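Local coordinates for Sn-glycerol-3-phosphate ABC transporter substrate-binding protein UspB (PDB 4MFI) that serves as the substrate-binding subunit of an ABC transporter with specificity for glycerophosphocholine, which it probably hands over for import, at residues Ser31-Gly35 with Thr92-Asp96; Thr115-Phe121 with Gly143-Val148; Phe180-Pro185 with Gly247-Ala251; Ser196-Asn202 with Tyr250-Asn255. All blocks are in the same frame, centred on the assembly; numbering follows the deposited sequence.

Interaction 1: residues Ser31-Gly35 with Thr92-Asp96; sequences SVKSG and TDVPD
The ammonium nitrogen of K33 is gripped by two acceptors of the facing loop. K33 NZ donates a hydrogen bond of 2.8 Å to V94 O, almost in line with that carbonyl bond, and forms a salt bridge of 2.8 Å with D96 OD2. It meets the carboxylate oxygen from above the plane of the group, and the lysine and aspartate side chains cross at about a right angle. D40 gives NZ a second salt-bridge partner. K33 spans the gap fully stretched, with CG opposite the backbone N (chi1 -171°) and every later torsion close to 180°. This lays its methylenes along the backbone of 92-96, where K33 CG is 3.5 Å from T92 O. Farther along, K33 CD packs 4.2 Å from V94 CG2. At the other end of the contact T92 presents its methyl, and T92 CG2 lies 3.7 Å from V32 C. D96 is buried, yet its OD1 is salt-bridged to R319 and its OD2 also accepts the backbone N-H of D40, which would favour the ionised carboxylate. Both segments are loops of an alpha/beta domain: 31-35 precedes strand 39-43, while the loop 92-96 leads from helix 78-88 into strand 97-101, the parallel neighbour of 39-43. L315 packs against K33, V94 and D96, just ahead of helix 317-330.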
loop_
_atom_site.group_PDB
_atom_site.type_symbol
_atom_site.label_atom_id
_atom_site.label_comp_id
_atom_site.label_asym_id
_atom_site.label_seq_id
_atom_site.Cartn_x
_atom_site.Cartn_y
_atom_site.Cartn_z
ATOM N N SER A 31 5.361 28.260 20.710
ATOM C CA SER A 31 5.805 27.682 19.447
ATOM C C SER A 31 5.394 26.217 19.309
ATOM O O SER A 31 5.321 25.698 18.197
ATOM C CB SER A 31 7.322 27.823 19.284
ATOM O OG SER A 31 8.011 27.252 20.384
ATOM N N VAL A 32 5.130 25.546 20.428
ATOM C CA VAL A 32 4.684 24.154 20.355
ATOM C C VAL A 32 3.384 23.872 21.100
ATOM O O VAL A 32 2.954 24.640 21.970
ATOM C CB VAL A 32 5.762 23.141 20.832
ATOM C CG1 VAL A 32 7.051 23.304 20.041
ATOM C CG2 VAL A 32 6.014 23.273 22.323
ATOM N N LYS A 33 2.770 22.749 20.740
ATOM C CA LYS A 33 1.606 22.244 21.444
ATOM C C LYS A 33 2.071 21.647 22.763
ATOM O O LYS A 33 2.796 20.650 22.792
ATOM C CB LYS A 33 0.900 21.173 20.614
ATOM C CG LYS A 33 -0.447 20.756 21.176
ATOM C CD LYS A 33 -1.090 19.689 20.318
ATOM C CE LYS A 33 -2.510 19.416 20.777
ATOM N NZ LYS A 33 -3.145 18.323 19.994
ATOM N N SER A 34 1.655 22.269 23.855
ATOM C CA SER A 34 2.065 21.830 25.176
ATOM C C SER A 34 0.835 21.698 26.064
ATOM O O SER A 34 -0.286 21.960 25.627
ATOM C CB SER A 34 3.051 22.832 25.769
ATOM O OG SER A 34 2.509 24.142 25.756
ATOM N N GLY A 35 1.029 21.283 27.307
ATOM C CA GLY A 35 -0.093 21.182 28.220
ATOM C C GLY A 35 -0.702 19.796 28.291
ATOM O O GLY A 35 -0.196 18.847 27.683
ATOM N N THR A 92 -0.633 25.956 16.652
ATOM C CA THR A 92 -0.315 24.855 17.560
ATOM C C THR A 92 -1.477 23.884 17.791
ATOM O O THR A 92 -1.372 22.965 18.607
ATOM C CB THR A 92 0.225 25.367 18.916
ATOM O OG1 THR A 92 -0.701 26.300 19.490
ATOM C CG2 THR A 92 1.570 26.051 18.722
ATOM N N ASP A 93 -2.578 24.075 17.069
ATOM C CA ASP A 93 -3.682 23.122 17.123
ATOM C C ASP A 93 -3.441 21.975 16.141
ATOM O O ASP A 93 -4.321 21.599 15.365
ATOM C CB ASP A 93 -5.023 23.810 16.847
ATOM C CG ASP A 93 -5.422 24.775 17.950
ATOM O OD1 ASP A 93 -5.325 26.003 17.735
ATOM O OD2 ASP A 93 -5.828 24.308 19.034
ATOM N N VAL A 94 -2.227 21.437 16.177
ATOM C CA VAL A 94 -1.870 20.267 15.389
ATOM C C VAL A 94 -2.312 19.014 16.128
ATOM O O VAL A 94 -2.520 19.045 17.345
ATOM C CB VAL A 94 -0.344 20.206 15.128
ATOM C CG1 VAL A 94 0.088 21.336 14.195
ATOM C CG2 VAL A 94 0.429 20.247 16.436
ATOM N N PRO A 95 -2.478 17.904 15.397
ATOM C CA PRO A 95 -2.758 16.630 16.065
ATOM C C PRO A 95 -1.539 16.158 16.845
ATOM O O PRO A 95 -0.420 16.603 16.567
ATOM C CB PRO A 95 -3.022 15.678 14.897
ATOM C CG PRO A 95 -2.290 16.292 13.729
ATOM C CD PRO A 95 -2.458 17.775 13.929
ATOM N N ASP A 96 -1.749 15.271 17.810
ATOM C CA ASP A 96 -0.637 14.568 18.443
ATOM C C ASP A 96 -0.225 13.353 17.631
ATOM O O ASP A 96 0.956 12.981 17.595
ATOM C CB ASP A 96 -1.021 14.129 19.854
ATOM C CG ASP A 96 -1.237 15.299 20.774
ATOM O OD1 ASP A 96 -0.251 15.771 21.381
ATOM O OD2 ASP A 96 -2.392 15.763 20.873
#

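Interaction 2: residues Thr115-Phe121 with Gly143-Val148; sequences TALDDLF and GRHYAV
V148 CG2 packs against two side chains of 115-121, lying 3.8 Å from F121 CE1 at the edge of the phenyl ring and 4.0 Å from L117 CD1. The same L117 methyl reaches the backbone at A147, while F121 CE2, across the ring from CE1, touches H145 CB. Farther out, Y146 turns its ring back toward the loop, and Y146 CE1 meets A116 CB at 3.8 Å. This is the docking of the first turn of helix 118-124 on the beginning of the long strand 144-160, and helix 317-330 covers V148 through I327. The polar edge is held by a carboxylate gripping one residue twice. D118 OD1 takes H145 N through its syn lone pair at 2.8 Å, and D118 OD2 takes H145 ND1 at 2.8 Å, close to the imidazole plane. H145 CG stands beside its own backbone N (chi1 -67°), which brings ND1 round to the same carboxylate as the main-chain N-H. The bond from L117 N to H145 O, 2.8 Å long, is nearly straight at 166°. Last, a water lies within hydrogen-bonding distance of T115 O and Y146 O, while T115 OG1 bonds to I311 O.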
loop_
_atom_site.group_PDB
_atom_site.type_symbol
_atom_site.label_atom_id
_atom_site.label_comp_id
_atom_site.label_asym_id
_atom_site.label_seq_id
_atom_site.Cartn_x
_atom_site.Cartn_y
_atom_site.Cartn_z
ATOM N N THR A 115 8.279 14.264 13.625
ATOM C CA THR A 115 9.311 13.801 14.545
ATOM C C THR A 115 9.982 12.538 14.021
ATOM O O THR A 115 9.297 11.576 13.663
ATOM C CB THR A 115 8.690 13.473 15.918
ATOM O OG1 THR A 115 7.987 14.620 16.413
ATOM C CG2 THR A 115 9.759 13.064 16.924
ATOM N N ALA A 116 11.312 12.535 13.969
ATOM C CA ALA A 116 12.056 11.299 13.743
ATOM C C ALA A 116 11.922 10.460 15.012
ATOM O O ALA A 116 12.223 10.932 16.112
ATOM C CB ALA A 116 13.521 11.594 13.437
ATOM N N LEU A 117 11.465 9.221 14.856
ATOM C CA LEU A 117 10.964 8.430 15.984
ATOM C C LEU A 117 11.977 7.533 16.685
ATOM O O LEU A 117 11.673 6.977 17.740
ATOM C CB LEU A 117 9.792 7.555 15.529
ATOM C CG LEU A 117 8.567 8.302 15.006
ATOM C CD1 LEU A 117 7.503 7.333 14.522
ATOM C CD2 LEU A 117 8.012 9.215 16.089
ATOM N N ASP A 118 13.167 7.382 16.118
ATOM C CA ASP A 118 14.087 6.346 16.592
ATOM C C ASP A 118 14.517 6.471 18.053
ATOM O O ASP A 118 14.550 5.472 18.781
ATOM C CB ASP A 118 15.303 6.280 15.678
ATOM C CG ASP A 118 14.909 6.114 14.234
ATOM O OD1 ASP A 118 14.528 7.130 13.614
ATOM O OD2 ASP A 118 14.939 4.967 13.728
ATOM N N ASP A 119 14.833 7.686 18.485
ATOM C CA ASP A 119 15.208 7.898 19.877
ATOM C C ASP A 119 14.040 7.561 20.796
ATOM O O ASP A 119 14.217 6.884 21.811
ATOM C CB ASP A 119 15.668 9.340 20.103
ATOM C CG ASP A 119 17.058 9.599 19.558
ATOM O OD1 ASP A 119 17.756 8.617 19.224
ATOM O OD2 ASP A 119 17.458 10.781 19.474
ATOM N N LEU A 120 12.848 8.019 20.431
ATOM C CA LEU A 120 11.643 7.704 21.200
ATOM C C LEU A 120 11.331 6.204 21.236
ATOM O O LEU A 120 10.919 5.689 22.278
ATOM C CB LEU A 120 10.439 8.509 20.695
ATOM C CG LEU A 120 10.402 9.996 21.045
ATOM C CD1 LEU A 120 9.402 10.745 20.170
ATOM C CD2 LEU A 120 10.045 10.177 22.506
ATOM N N PHE A 121 11.523 5.509 20.111
ATOM C CA PHE A 121 11.374 4.050 20.076
ATOM C C PHE A 121 12.185 3.417 21.207
ATOM O O PHE A 121 11.694 2.559 21.944
ATOM C CB PHE A 121 11.897 3.471 18.752
ATOM C CG PHE A 121 10.983 3.657 17.561
ATOM C CD1 PHE A 121 9.635 3.962 17.710
ATOM C CD2 PHE A 121 11.487 3.484 16.277
ATOM C CE1 PHE A 121 8.813 4.105 16.594
ATOM C CE2 PHE A 121 10.673 3.618 15.162
ATOM C CZ PHE A 121 9.336 3.934 15.320
ATOM N N GLY A 143 18.112 6.646 7.447
ATOM C CA GLY A 143 18.345 5.973 8.714
ATOM C C GLY A 143 17.419 6.386 9.841
ATOM O O GLY A 143 17.604 5.961 10.981
ATOM N N ARG A 144 16.422 7.211 9.529
ATOM C CA ARG A 144 15.463 7.662 10.530
ATOM C C ARG A 144 14.055 7.279 10.124
ATOM O O ARG A 144 13.721 7.302 8.936
ATOM C CB ARG A 144 15.549 9.178 10.696
ATOM C CG ARG A 144 16.951 9.648 11.040
ATOM C CD ARG A 144 17.000 11.125 11.354
ATOM N NE ARG A 144 18.345 11.517 11.766
ATOM C CZ ARG A 144 19.310 11.879 10.927
ATOM N NH1 ARG A 144 19.080 11.918 9.620
ATOM N NH2 ARG A 144 20.506 12.213 11.398
ATOM N N HIS A 145 13.227 6.934 11.109
ATOM C CA HIS A 145 11.843 6.533 10.849
ATOM C C HIS A 145 10.890 7.649 11.237
ATOM O O HIS A 145 11.047 8.259 12.291
ATOM C CB HIS A 145 11.474 5.265 11.625
ATOM C CG HIS A 145 12.212 4.041 11.183
ATOM N ND1 HIS A 145 13.484 3.743 11.619
ATOM C CD2 HIS A 145 11.854 3.034 10.350
ATOM C CE1 HIS A 145 13.881 2.607 11.071
ATOM N NE2 HIS A 145 12.907 2.156 10.299
ATOM N N TYR A 146 9.891 7.901 10.395
ATOM C CA TYR A 146 8.973 9.018 10.609
ATOM C C TYR A 146 7.519 8.627 10.844
ATOM O O TYR A 146 6.678 9.491 11.055
ATOM C CB TYR A 146 9.077 10.018 9.453
ATOM C CG TYR A 146 10.411 10.716 9.429
ATOM C CD1 TYR A 146 10.616 11.886 10.154
ATOM C CD2 TYR A 146 11.488 10.177 8.729
ATOM C CE1 TYR A 146 11.848 12.519 10.152
ATOM C CE2 TYR A 146 12.721 10.801 8.725
ATOM C CZ TYR A 146 12.897 11.974 9.433
ATOM O OH TYR A 146 14.127 12.600 9.428
ATOM N N ALA A 147 7.223 7.333 10.810
ATOM C CA ALA A 147 5.889 6.849 11.137
ATOM C C ALA A 147 5.950 5.377 11.501
ATOM O O ALA A 147 6.993 4.740 11.359
ATOM C CB ALA A 147 4.922 7.072 9.968
ATOM N N VAL A 148 4.824 4.853 11.979
ATOM C CA VAL A 148 4.670 3.444 12.333
ATOM C C VAL A 148 3.505 2.900 11.494
ATOM O O VAL A 148 2.467 3.549 11.395
ATOM C CB VAL A 148 4.367 3.307 13.848
ATOM C CG1 VAL A 148 4.034 1.868 14.233
ATOM C CG2 VAL A 148 5.533 3.828 14.682
HETATM O O HOH W 1 6.572 11.206 13.133
#

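Interaction 3: residues Phe180-Pro185 with Gly247-Ala251; sequences FDEWGP and GKGYA
This is a helix-to-loop contact, in which Y250 and K248, from the loop between helix 232-245 and strand 251-254, clasp one side of helix 177-191. The Y250 ring lies against the helix backbone at G184, whose CA sits over the ring face 3.7 Å from the centroid, a CH-pi contact. G184 has no side chain, which lets the ring lie directly on the helix backbone. Y250 adopts chi1 60°, with CG between backbone N and carbonyl carbon, a rotation that lays the ring along the helix with the hydroxyl at D181. Y250 OH donates to D181 OD1 at 2.6 Å, meeting the anti side of the carboxylate, whose plane is turned 60° from the phenol ring. Two more side chains of the helix touch the ring: P185 CD is 3.8 Å from Y250 CD2, and F180 CE2 is 4.0 Å from Y250 CE1. The helix is kinked at P185, whose N has no bond to the preceding turn. F180 itself meets the rings of H198, in strand 198-201, and F157 edge-to-face, and this face of the helix leads into the interior of this part of the alpha/beta fold. Toward solvent, K248 bends at its third torsion (67°) and brings NZ to two oxygens of one residue, making a salt bridge of 2.9 Å with D181 OD2 and a hydrogen bond of 3.0 Å to D181 O. Both are approached from well above the carboxylate or carbonyl plane. A water accepts from K248 NZ and donates to E182 O.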
loop_
_atom_site.group_PDB
_atom_site.type_symbol
_atom_site.label_atom_id
_atom_site.label_comp_id
_atom_site.label_asym_id
_atom_site.label_seq_id
_atom_site.Cartn_x
_atom_site.Cartn_y
_atom_site.Cartn_z
ATOM N N PHE A 180 2.339 -16.419 -16.838
ATOM C CA PHE A 180 0.987 -15.906 -16.943
ATOM C C PHE A 180 0.688 -15.436 -18.359
ATOM O O PHE A 180 -0.402 -15.663 -18.884
ATOM C CB PHE A 180 0.703 -14.773 -15.963
ATOM C CG PHE A 180 -0.718 -14.321 -16.035
ATOM C CD1 PHE A 180 -1.730 -15.199 -15.676
ATOM C CD2 PHE A 180 -1.059 -13.069 -16.534
ATOM C CE1 PHE A 180 -3.067 -14.845 -15.786
ATOM C CE2 PHE A 180 -2.403 -12.695 -16.635
ATOM C CZ PHE A 180 -3.405 -13.593 -16.263
ATOM N N ASP A 181 1.659 -14.776 -18.974
ATOM C CA ASP A 181 1.487 -14.283 -20.332
ATOM C C ASP A 181 1.261 -15.432 -21.321
ATOM O O ASP A 181 0.519 -15.292 -22.303
ATOM C CB ASP A 181 2.698 -13.437 -20.719
ATOM C CG ASP A 181 2.588 -12.874 -22.110
ATOM O OD1 ASP A 181 1.805 -11.920 -22.294
ATOM O OD2 ASP A 181 3.281 -13.390 -23.016
ATOM N N GLU A 182 1.866 -16.581 -21.045
ATOM C CA GLU A 182 1.614 -17.776 -21.836
ATOM C C GLU A 182 0.186 -18.293 -21.615
ATOM O O GLU A 182 -0.485 -18.695 -22.571
ATOM C CB GLU A 182 2.655 -18.848 -21.498
ATOM C CG GLU A 182 2.668 -20.038 -22.423
ATOM C CD GLU A 182 3.064 -19.678 -23.833
ATOM O OE1 GLU A 182 2.513 -20.295 -24.769
ATOM O OE2 GLU A 182 3.924 -18.787 -24.006
ATOM N N TRP A 183 -0.284 -18.251 -20.364
ATOM C CA TRP A 183 -1.646 -18.672 -20.025
ATOM C C TRP A 183 -2.732 -17.762 -20.608
ATOM O O TRP A 183 -3.856 -18.206 -20.864
ATOM C CB TRP A 183 -1.840 -18.668 -18.510
ATOM C CG TRP A 183 -1.081 -19.708 -17.740
ATOM C CD1 TRP A 183 -0.291 -20.712 -18.236
ATOM C CD2 TRP A 183 -1.081 -19.858 -16.319
ATOM N NE1 TRP A 183 0.213 -21.468 -17.199
ATOM C CE2 TRP A 183 -0.263 -20.965 -16.012
ATOM C CE3 TRP A 183 -1.692 -19.158 -15.272
ATOM C CZ2 TRP A 183 -0.046 -21.394 -14.698
ATOM C CZ3 TRP A 183 -1.485 -19.588 -13.971
ATOM C CH2 TRP A 183 -0.658 -20.694 -13.693
ATOM N N GLY A 184 -2.398 -16.488 -20.791
ATOM C CA GLY A 184 -3.382 -15.465 -21.115
ATOM C C GLY A 184 -4.318 -15.785 -22.266
ATOM O O GLY A 184 -5.536 -15.712 -22.104
ATOM N N PRO A 185 -3.762 -16.131 -23.443
ATOM C CA PRO A 185 -4.630 -16.397 -24.596
ATOM C C PRO A 185 -5.588 -17.567 -24.380
ATOM O O PRO A 185 -6.720 -17.509 -24.864
ATOM C CB PRO A 185 -3.628 -16.709 -25.712
ATOM C CG PRO A 185 -2.439 -15.844 -25.345
ATOM C CD PRO A 185 -2.351 -15.984 -23.845
ATOM N N GLY A 247 -1.283 -6.454 -28.296
ATOM C CA GLY A 247 -0.772 -7.494 -29.177
ATOM C C GLY A 247 -1.399 -8.867 -29.012
ATOM O O GLY A 247 -1.920 -9.442 -29.968
ATOM N N LYS A 248 -1.341 -9.402 -27.800
ATOM C CA LYS A 248 -1.991 -10.673 -27.505
ATOM C C LYS A 248 -3.459 -10.436 -27.149
ATOM O O LYS A 248 -4.355 -11.167 -27.590
ATOM C CB LYS A 248 -1.251 -11.376 -26.374
ATOM C CG LYS A 248 0.252 -11.478 -26.638
ATOM C CD LYS A 248 0.973 -12.314 -25.595
ATOM C CE LYS A 248 0.559 -13.782 -25.667
ATOM N NZ LYS A 248 1.562 -14.681 -25.007
ATOM N N GLY A 249 -3.701 -9.404 -26.354
ATOM C CA GLY A 249 -5.045 -8.893 -26.163
ATOM C C GLY A 249 -5.882 -9.543 -25.081
ATOM O O GLY A 249 -7.063 -9.224 -24.949
ATOM N N TYR A 250 -5.284 -10.424 -24.290
ATOM C CA TYR A 250 -6.037 -11.150 -23.264
ATOM C C TYR A 250 -6.322 -10.278 -22.040
ATOM O O TYR A 250 -7.067 -10.681 -21.148
ATOM C CB TYR A 250 -5.296 -12.430 -22.844
ATOM C CG TYR A 250 -3.926 -12.164 -22.269
ATOM C CD1 TYR A 250 -3.772 -11.761 -20.943
ATOM C CD2 TYR A 250 -2.781 -12.320 -23.043
ATOM C CE1 TYR A 250 -2.516 -11.497 -20.407
ATOM C CE2 TYR A 250 -1.518 -12.071 -22.515
ATOM C CZ TYR A 250 -1.395 -11.663 -21.190
ATOM O OH TYR A 250 -0.159 -11.404 -20.641
ATOM N N ALA A 251 -5.719 -9.096 -21.989
ATOM C CA ALA A 251 -5.908 -8.195 -20.857
ATOM C C ALA A 251 -6.608 -6.906 -21.269
ATOM O O ALA A 251 -6.605 -6.517 -22.448
ATOM C CB ALA A 251 -4.558 -7.878 -20.179
HETATM O O HOH W 2 0.493 -17.583 -25.159
#

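Interaction 4: residues Ser196-Asn202 with Tyr250-Asn255; sequences SAHGWAN and YAAVAN
In W200 the indole swings to the side of its own backbone N (chi1 -68°), which brings the CD1-NE1 side of the indole to A251, with W200 NE1 3.6 Å from A251 CB. H198 takes the other course, CG opposite the backbone N, and its CD2 sits over one face of the indole, toward the rim, with W200 NE1 near the imidazole plane at its edge. H198 CB meets A251 CB at 4.1 Å. NE1 and the imidazole have polar partners outside the pair, W200 NE1 on S244 OG and H198 ND1 on S268 OG. Beneath these rings strands 198-201 and 251-254 run parallel with a twist of 38°. Their two-stranded sheet is joined by a connection that includes helix 232-245, a beta-alpha-beta arrangement in the alpha/beta fold. The backbone bonds pass back and forth in the usual parallel pattern: A252 N to H198 O, W200 N to A252 O at 2.8 Å, and A254 N to W200 O at 2.8 Å. Y250 O begins the series by accepting H198 N at 3.2 Å and, weakly, A197 N. H198, W200, A251 and V253 share one face of the sheet, while A252 and A254 point to the other, on which G199 carries no side chain and S196 OG lies 3.4 Å from A252 CB. Beyond the strands N202 and N255 lie side by side, pointing the same way, their amide planes 37° apart. The two amides are poorly angled for a bond; N202 OD1 instead accepts D204 N, and a water joins N202 N to N255 O.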
loop_
_atom_site.group_PDB
_atom_site.type_symbol
_atom_site.label_atom_id
_atom_site.label_comp_id
_atom_site.label_asym_id
_atom_site.label_seq_id
_atom_site.Cartn_x
_atom_site.Cartn_y
_atom_site.Cartn_z
ATOM N N SER A 196 -12.412 -10.656 -20.299
ATOM C CA SER A 196 -10.954 -10.681 -20.440
ATOM C C SER A 196 -10.322 -11.682 -19.498
ATOM O O SER A 196 -10.863 -11.958 -18.421
ATOM C CB SER A 196 -10.357 -9.296 -20.164
ATOM O OG SER A 196 -10.746 -8.368 -21.157
ATOM N N ALA A 197 -9.168 -12.209 -19.900
ATOM C CA ALA A 197 -8.382 -13.101 -19.047
ATOM C C ALA A 197 -7.836 -12.368 -17.825
ATOM O O ALA A 197 -7.668 -12.971 -16.761
ATOM C CB ALA A 197 -7.229 -13.708 -19.838
ATOM N N HIS A 198 -7.522 -11.082 -17.992
ATOM C CA HIS A 198 -6.854 -10.311 -16.945
ATOM C C HIS A 198 -7.290 -8.867 -17.045
ATOM O O HIS A 198 -7.417 -8.335 -18.143
ATOM C CB HIS A 198 -5.324 -10.406 -17.105
ATOM C CG HIS A 198 -4.563 -9.940 -15.904
ATOM N ND1 HIS A 198 -4.546 -10.642 -14.719
ATOM C CD2 HIS A 198 -3.786 -8.844 -15.703
ATOM C CE1 HIS A 198 -3.793 -10.003 -13.838
ATOM N NE2 HIS A 198 -3.322 -8.907 -14.410
ATOM N N GLY A 199 -7.530 -8.238 -15.899
ATOM C CA GLY A 199 -7.758 -6.802 -15.873
ATOM C C GLY A 199 -6.631 -6.108 -15.141
ATOM O O GLY A 199 -6.208 -6.553 -14.075
ATOM N N TRP A 200 -6.151 -5.019 -15.733
ATOM C CA TRP A 200 -5.199 -4.112 -15.093
ATOM C C TRP A 200 -5.963 -2.934 -14.521
ATOM O O TRP A 200 -6.896 -2.433 -15.148
ATOM C CB TRP A 200 -4.198 -3.574 -16.119
ATOM C CG TRP A 200 -3.248 -4.598 -16.669
ATOM C CD1 TRP A 200 -3.297 -5.190 -17.903
ATOM C CD2 TRP A 200 -2.093 -5.136 -16.010
ATOM N NE1 TRP A 200 -2.253 -6.070 -18.044
ATOM C CE2 TRP A 200 -1.491 -6.049 -16.902
ATOM C CE3 TRP A 200 -1.515 -4.938 -14.752
ATOM C CZ2 TRP A 200 -0.346 -6.769 -16.573
ATOM C CZ3 TRP A 200 -0.369 -5.651 -14.428
ATOM C CH2 TRP A 200 0.200 -6.559 -15.332
ATOM N N ALA A 201 -5.544 -2.456 -13.351
ATOM C CA ALA A 201 -6.166 -1.275 -12.763
ATOM C C ALA A 201 -6.035 -0.067 -13.689
ATOM O O ALA A 201 -5.112 0.005 -14.513
ATOM C CB ALA A 201 -5.523 -0.962 -11.430
ATOM N N ASN A 202 -6.942 0.893 -13.528
ATOM C CA ASN A 202 -6.855 2.155 -14.262
ATOM C C ASN A 202 -5.932 3.145 -13.552
ATOM O O ASN A 202 -5.179 2.759 -12.653
ATOM C CB ASN A 202 -8.245 2.749 -14.531
ATOM C CG ASN A 202 -8.945 3.238 -13.268
ATOM O OD1 ASN A 202 -8.355 3.327 -12.184
ATOM N ND2 ASN A 202 -10.214 3.588 -13.417
ATOM N N TYR A 250 -5.284 -10.424 -24.290
ATOM C CA TYR A 250 -6.037 -11.150 -23.264
ATOM C C TYR A 250 -6.322 -10.278 -22.040
ATOM O O TYR A 250 -7.067 -10.681 -21.148
ATOM C CB TYR A 250 -5.296 -12.430 -22.844
ATOM C CG TYR A 250 -3.926 -12.164 -22.269
ATOM C CD1 TYR A 250 -3.772 -11.761 -20.943
ATOM C CD2 TYR A 250 -2.781 -12.320 -23.043
ATOM C CE1 TYR A 250 -2.516 -11.497 -20.407
ATOM C CE2 TYR A 250 -1.518 -12.071 -22.515
ATOM C CZ TYR A 250 -1.395 -11.663 -21.190
ATOM O OH TYR A 250 -0.159 -11.404 -20.641
ATOM N N ALA A 251 -5.719 -9.096 -21.989
ATOM C CA ALA A 251 -5.908 -8.195 -20.857
ATOM C C ALA A 251 -6.608 -6.906 -21.269
ATOM O O ALA A 251 -6.605 -6.517 -22.448
ATOM C CB ALA A 251 -4.558 -7.878 -20.179
ATOM N N ALA A 252 -7.203 -6.244 -20.280
ATOM C CA ALA A 252 -7.908 -4.987 -20.479
ATOM C C ALA A 252 -7.661 -4.061 -19.299
ATOM O O ALA A 252 -7.343 -4.516 -18.203
ATOM C CB ALA A 252 -9.396 -5.253 -20.616
ATOM N N VAL A 253 -7.831 -2.761 -19.517
ATOM C CA VAL A 253 -7.831 -1.811 -18.412
ATOM C C VAL A 253 -9.230 -1.799 -17.811
ATOM O O VAL A 253 -10.221 -1.601 -18.519
ATOM C CB VAL A 253 -7.469 -0.406 -18.897
ATOM C CG1 VAL A 253 -7.523 0.588 -17.752
ATOM C CG2 VAL A 253 -6.081 -0.412 -19.511
ATOM N N ALA A 254 -9.302 -2.018 -16.502
ATOM C CA ALA A 254 -10.581 -2.135 -15.806
ATOM C C ALA A 254 -10.843 -0.868 -15.021
ATOM O O ALA A 254 -9.936 -0.341 -14.386
ATOM C CB ALA A 254 -10.551 -3.327 -14.862
ATOM N N ASN A 255 -12.077 -0.380 -15.037
ATOM C CA ASN A 255 -12.400 0.786 -14.224
ATOM C C ASN A 255 -12.513 0.425 -12.746
ATOM O O ASN A 255 -11.709 0.875 -11.926
ATOM C CB ASN A 255 -13.679 1.465 -14.707
ATOM C CG ASN A 255 -14.094 2.629 -13.819
ATOM O OD1 ASN A 255 -13.266 3.232 -13.132
ATOM N ND2 ASN A 255 -15.385 2.945 -13.825
HETATM O O HOH W 3 -9.168 -0.011 -11.611
#

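From the N terminus, interaction 1 closes a loop of 56 residues between the start of the modelled chain and the loop before strand 97-101. Interaction 2 follows in series with a shorter loop, joining helix 118-124 to strand 144-160; its centre is about 19 Å from that of interaction 1, on the same side of the chain's centre. Interactions 3 and 4 lie on the opposite side. Interaction 3 opens first, at 180-185, and interaction 4 at 196-202; both end on the same stretch, sharing Y250 and A251. They also touch directly, through G184 and A197 and through F180 and H198, so helix 177-191, the loop after helix 232-245 and the two-stranded sheet form one packed unit.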